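Local coordinates for protein arginase 1, mitochondrial (Arabidopsis thaliana, PDB 6VSU) that hydrolyses L-arginine to urea and L-ornithine, and agmatine to urea and putrescine, with two manganese ions per subunit of a homohexamer, at residues R202-Q206 against E207-Q211; H180-S183 against F184-M188. One frame throughout, in Å; residues are numbered along the deposited sequence.

Contact 1: residues R202-Q206 against E207-Q211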
loop_
_atom_site.group_PDB
_atom_site.type_symbol
_atom_site.label_atom_id
_atom_site.label_comp_id
_atom_site.label_asym_id
_atom_site.label_seq_id
_atom_site.Cartn_x
_atom_site.Cartn_y
_atom_site.Cartn_z
ATOM N N ARG E 202 25.136 5.561 -11.783
ATOM C CA ARG E 202 24.835 4.293 -12.493
ATOM C C ARG E 202 23.824 4.519 -13.613
ATOM O O ARG E 202 23.314 3.531 -14.162
ATOM C CB ARG E 202 24.367 3.269 -11.467
ATOM C CG ARG E 202 23.304 3.819 -10.529
ATOM C CD ARG E 202 23.011 2.851 -9.437
ATOM N NE ARG E 202 21.837 3.183 -8.699
ATOM C CZ ARG E 202 21.759 4.027 -7.686
ATOM N NH1 ARG E 202 22.792 4.744 -7.308
ATOM N NH2 ARG E 202 20.601 4.173 -7.054
ATOM N N SER E 203 23.519 5.773 -13.925
ATOM C CA SER E 203 22.677 6.162 -15.068
ATOM C C SER E 203 23.371 7.342 -15.738
ATOM O O SER E 203 23.282 8.488 -15.243
ATOM C CB SER E 203 21.244 6.483 -14.638
ATOM O OG SER E 203 20.481 6.969 -15.747
ATOM N N ILE E 204 24.076 7.068 -16.827
ATOM C CA ILE E 204 24.867 8.102 -17.527
ATOM C C ILE E 204 24.995 7.673 -18.977
ATOM O O ILE E 204 25.024 6.435 -19.272
ATOM C CB ILE E 204 26.219 8.289 -16.805
ATOM C CG1 ILE E 204 27.091 9.353 -17.476
ATOM C CG2 ILE E 204 26.984 6.988 -16.684
ATOM C CD1 ILE E 204 28.240 9.773 -16.615
ATOM N N ASN E 205 25.034 8.652 -19.857
ATOM C CA ASN E 205 25.159 8.374 -21.304
ATOM C C ASN E 205 26.376 9.113 -21.838
ATOM O O ASN E 205 27.044 9.764 -21.047
ATOM C CB ASN E 205 23.870 8.730 -22.029
ATOM C CG ASN E 205 23.480 10.188 -21.972
ATOM O OD1 ASN E 205 24.142 11.050 -21.376
ATOM N ND2 ASN E 205 22.419 10.496 -22.666
ATOM N N GLN E 206 26.605 9.052 -23.140
ATOM C CA GLN E 206 27.798 9.656 -23.758
ATOM C C GLN E 206 27.815 11.151 -23.435
ATOM O O GLN E 206 28.899 11.584 -22.975
ATOM C CB GLN E 206 27.940 9.369 -25.247
ATOM C CG GLN E 206 29.405 9.477 -25.716
ATOM C CD GLN E 206 30.460 8.841 -24.806
ATOM O OE1 GLN E 206 30.375 7.685 -24.366
ATOM N NE2 GLN E 206 31.477 9.616 -24.465
ATOM N N GLU E 207 26.679 11.867 -23.566
ATOM C CA GLU E 207 26.615 13.312 -23.212
ATOM C C GLU E 207 27.114 13.512 -21.769
ATOM O O GLU E 207 27.905 14.390 -21.543
ATOM C CB GLU E 207 25.239 13.969 -23.444
ATOM C CG GLU E 207 25.275 15.488 -23.165
ATOM C CD GLU E 207 24.062 16.418 -23.323
ATOM O OE1 GLU E 207 23.060 16.000 -23.948
ATOM O OE2 GLU E 207 24.154 17.613 -22.844
ATOM N N GLY E 208 26.717 12.701 -20.817
ATOM C CA GLY E 208 27.190 12.850 -19.438
ATOM C C GLY E 208 28.706 12.661 -19.315
ATOM O O GLY E 208 29.313 13.380 -18.456
ATOM N N ARG E 209 29.260 11.642 -19.986
ATOM C CA ARG E 209 30.719 11.340 -19.946
ATOM C C ARG E 209 31.520 12.474 -20.601
ATOM O O ARG E 209 32.488 12.926 -19.994
ATOM C CB ARG E 209 31.000 9.984 -20.603
ATOM C CG ARG E 209 30.334 8.799 -19.918
ATOM C CD ARG E 209 30.429 7.519 -20.727
ATOM N NE ARG E 209 29.711 6.399 -20.138
ATOM C CZ ARG E 209 30.074 5.808 -19.014
ATOM N NH1 ARG E 209 31.133 6.243 -18.363
ATOM N NH2 ARG E 209 29.376 4.800 -18.533
ATOM N N GLU E 210 31.079 12.932 -21.775
ATOM C CA GLU E 210 31.685 14.070 -22.513
ATOM C C GLU E 210 31.662 15.370 -21.693
ATOM O O GLU E 210 32.713 16.022 -21.573
ATOM C CB GLU E 210 30.984 14.292 -23.836
ATOM C CG GLU E 210 31.524 13.333 -24.839
ATOM C CD GLU E 210 33.028 13.564 -25.027
ATOM O OE1 GLU E 210 33.468 14.792 -25.032
ATOM O OE2 GLU E 210 33.761 12.535 -25.105
ATOM N N GLN E 211 30.530 15.672 -21.086
ATOM C CA GLN E 211 30.410 16.844 -20.178
ATOM C C GLN E 211 31.378 16.675 -18.986
ATOM O O GLN E 211 32.008 17.678 -18.599
ATOM C CB GLN E 211 28.946 17.079 -19.735
ATOM C CG GLN E 211 28.074 17.625 -20.853
ATOM C CD GLN E 211 28.160 19.129 -21.022
ATOM O OE1 GLN E 211 28.989 19.592 -21.795
ATOM N NE2 GLN E 211 27.358 19.900 -20.266
HETATM O O HOH W 1 26.632 4.417 -19.630
#

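Contact 2: residues H180-S183 against F184-M188. With ORN (L-ornithine), chain B.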
loop_
_atom_site.group_PDB
_atom_site.type_symbol
_atom_site.label_atom_id
_atom_site.label_comp_id
_atom_site.label_asym_id
_atom_site.label_seq_id
_atom_site.Cartn_x
_atom_site.Cartn_y
_atom_site.Cartn_z
ATOM N N HIS E 180 16.701 19.757 -13.363
ATOM C CA HIS E 180 17.395 19.056 -12.275
ATOM C C HIS E 180 18.529 18.212 -12.854
ATOM O O HIS E 180 19.372 17.853 -12.077
ATOM C CB HIS E 180 16.414 18.254 -11.423
ATOM C CG HIS E 180 15.776 17.053 -12.041
ATOM N ND1 HIS E 180 15.241 16.049 -11.265
ATOM C CD2 HIS E 180 15.551 16.698 -13.318
ATOM C CE1 HIS E 180 14.688 15.138 -12.060
ATOM N NE2 HIS E 180 14.861 15.499 -13.309
ATOM N N ALA E 181 18.540 17.890 -14.148
ATOM C CA ALA E 181 19.601 17.059 -14.743
ATOM C C ALA E 181 20.717 17.936 -15.370
ATOM O O ALA E 181 21.613 17.403 -16.052
ATOM C CB ALA E 181 18.950 16.144 -15.757
ATOM N N SER E 182 20.678 19.247 -15.143
ATOM C CA SER E 182 21.697 20.191 -15.681
ATOM C C SER E 182 22.368 21.007 -14.566
ATOM O O SER E 182 23.199 21.869 -14.884
ATOM C CB SER E 182 21.032 21.075 -16.699
ATOM O OG SER E 182 20.725 20.348 -17.870
ATOM N N SER E 183 22.048 20.796 -13.294
ATOM C CA SER E 183 22.455 21.797 -12.284
ATOM C C SER E 183 23.986 21.778 -12.095
ATOM O O SER E 183 24.571 22.875 -11.808
ATOM C CB SER E 183 21.710 21.669 -11.020
ATOM O OG SER E 183 21.650 20.345 -10.689
ATOM N N PHE E 184 24.642 20.646 -12.350
ATOM C CA PHE E 184 26.119 20.532 -12.152
ATOM C C PHE E 184 26.851 21.069 -13.389
ATOM O O PHE E 184 27.957 21.520 -13.255
ATOM C CB PHE E 184 26.482 19.113 -11.709
ATOM C CG PHE E 184 26.104 18.921 -10.271
ATOM C CD1 PHE E 184 24.812 18.590 -9.936
ATOM C CD2 PHE E 184 27.013 19.190 -9.257
ATOM C CE1 PHE E 184 24.435 18.517 -8.604
ATOM C CE2 PHE E 184 26.643 19.128 -7.928
ATOM C CZ PHE E 184 25.346 18.789 -7.614
ATOM N N ALA E 185 26.210 21.118 -14.546
ATOM C CA ALA E 185 26.717 21.868 -15.702
ATOM C C ALA E 185 26.661 23.363 -15.362
ATOM O O ALA E 185 27.676 24.064 -15.476
ATOM C CB ALA E 185 25.941 21.497 -16.952
ATOM N N ARG E 186 25.549 23.841 -14.845
ATOM C CA ARG E 186 25.463 25.253 -14.425
ATOM C C ARG E 186 26.600 25.550 -13.438
ATOM O O ARG E 186 27.254 26.606 -13.571
ATOM C CB ARG E 186 24.096 25.609 -13.839
ATOM C CG ARG E 186 22.923 25.453 -14.810
ATOM C CD ARG E 186 22.860 26.408 -15.991
ATOM N NE ARG E 186 23.718 25.955 -17.075
ATOM C CZ ARG E 186 23.372 25.023 -17.987
ATOM N NH1 ARG E 186 22.175 24.434 -17.943
ATOM N NH2 ARG E 186 24.243 24.655 -18.920
ATOM N N ILE E 187 26.814 24.684 -12.467
ATOM C CA ILE E 187 27.821 24.936 -11.405
ATOM C C ILE E 187 29.237 24.937 -12.026
ATOM O O ILE E 187 30.052 25.801 -11.647
ATOM C CB ILE E 187 27.653 23.911 -10.265
ATOM C CG1 ILE E 187 26.445 24.194 -9.371
ATOM C CG2 ILE E 187 28.918 23.814 -9.435
ATOM C CD1 ILE E 187 26.121 23.017 -8.436
ATOM N N MET E 188 29.551 23.987 -12.909
ATOM C CA MET E 188 30.922 23.904 -13.455
ATOM C C MET E 188 31.127 25.088 -14.415
ATOM O O MET E 188 32.228 25.640 -14.393
ATOM C CB MET E 188 31.223 22.554 -14.103
ATOM C CG MET E 188 31.263 21.345 -13.147
ATOM S SD MET E 188 32.195 21.568 -11.579
ATOM C CE MET E 188 33.833 21.403 -12.276
HETATM N N ORN B . 16.207 10.527 -17.494
HETATM C CA ORN B . 17.105 11.479 -16.795
HETATM C CB ORN B . 16.951 11.324 -15.283
HETATM C CG ORN B . 17.445 12.508 -14.472
HETATM C CD ORN B . 17.250 12.310 -12.980
HETATM N NE ORN B . 18.059 13.174 -12.124
HETATM C C ORN B . 18.561 11.222 -17.204
HETATM O O ORN B . 18.766 10.603 -18.249
HETATM O OXT ORN B . 19.432 11.663 -16.458
#

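Contact 1: residues R202-Q206 against E207-Q211
N205 accepts the backbone N-H of G208 through its side-chain oxygen OD1, at 3.1 Å, the donor lying 22° out of the amide's carbonyl plane. A short, flat-ended asparagine suits this place: with chi1 at 63°, CG lies between the backbone N and the carbonyl carbon, and OD1 folds back over the first turn. The backbone carbonyl of N205 is used as well, N205 O taking R209 N at 3.1 Å in the carbonyl plane. N205 is the N-cap of helix 206-215, OD1 making the capping bond and its own carbonyl the first backbone bond of the helix, which follows strand 193-201 in the parallel α/β fold of arginases. One residue on, E210 N reaches Q206 O at 2.8 Å in an almost straight bond.

Around this cap, I204 and R209 cross at about a right angle. Branched I204 offers two arms: CG2 lies over one face of the guanidinium, 3.7 Å from R209 NH2, while CD1 meets the helix backbone 4.0 Å from G208 C. G208, having no side chain, lets the isoleucine come this close. Q206 bends at chi2 and brings OE1 to 3.6 Å from R209 CD. A water bridges I204 O and R209 NH2, accepting from the latter, while R209 NH1 forms a salt bridge with E221. On the pocket side, E207 extends to D171 N, and S203 is an L-ornithine-binding residue.

Contact 2: residues H180-S183 against F184-M188
The L-ornithine pocket is bordered by the loop that runs into helix 183-189, and the first turn of that helix forms this contact. S182 holds the N-cap position, and its carbonyl receives R186 N at 3.1 Å (169° at the hydrogen), with a weak second bond from A185 N. Next in line, I187 N donates to S183 O at 3.0 Å, the donor tilted 25° from the carbonyl plane. R186 curls back by bends at chi2 (-68°) and chi3, placing one guanidinium face over S182 O; NH1 lies 3.8 Å from S182 CB and bonds to the carbonyls of D171 and K177. Both serines are small, and polar enough to bond outside the turn: S182 OG caps nothing here but joins Y170 O and F173 N, while S183 OG, 3.7 Å from F184 CD1, bonds to H140 O. Three residues before the helix, H180 turns a ring face to the ligand, ORN NE lying over it toward the rim, 3.9 Å from H180 CE1; E292 and S56 hold its nitrogens. Flat, apolar F184 stacks on H162 and meets H140 edge-to-face, packing this helix start beside a manganese ligand carried, as is characteristic of the arginase α/β fold, on a loop after a parallel strand.

In the fold
Contact 2 comes first along the chain and contact 1 second, and strand 193-201 runs between them: helix 183-189 leads into the strand, and helix 206-215 follows it. Each contact is thus the N-terminal start of a helix next to the central parallel sheet. Their centres lie about 13 Å apart on the same side of the chain's centre, and the two helices meet where Q211 NE2 comes within 3.9 Å of A185 CB. The loop around Y170 and D171 links them further, bonded to R186 and S182 of contact 2 and to E207 of contact 1. Together they border one L-ornithine pocket, where N78 of a neighbouring subunit, in a segment that binds L-ornithine, packs on N205, consistent with a pocket completed across the subunit boundary.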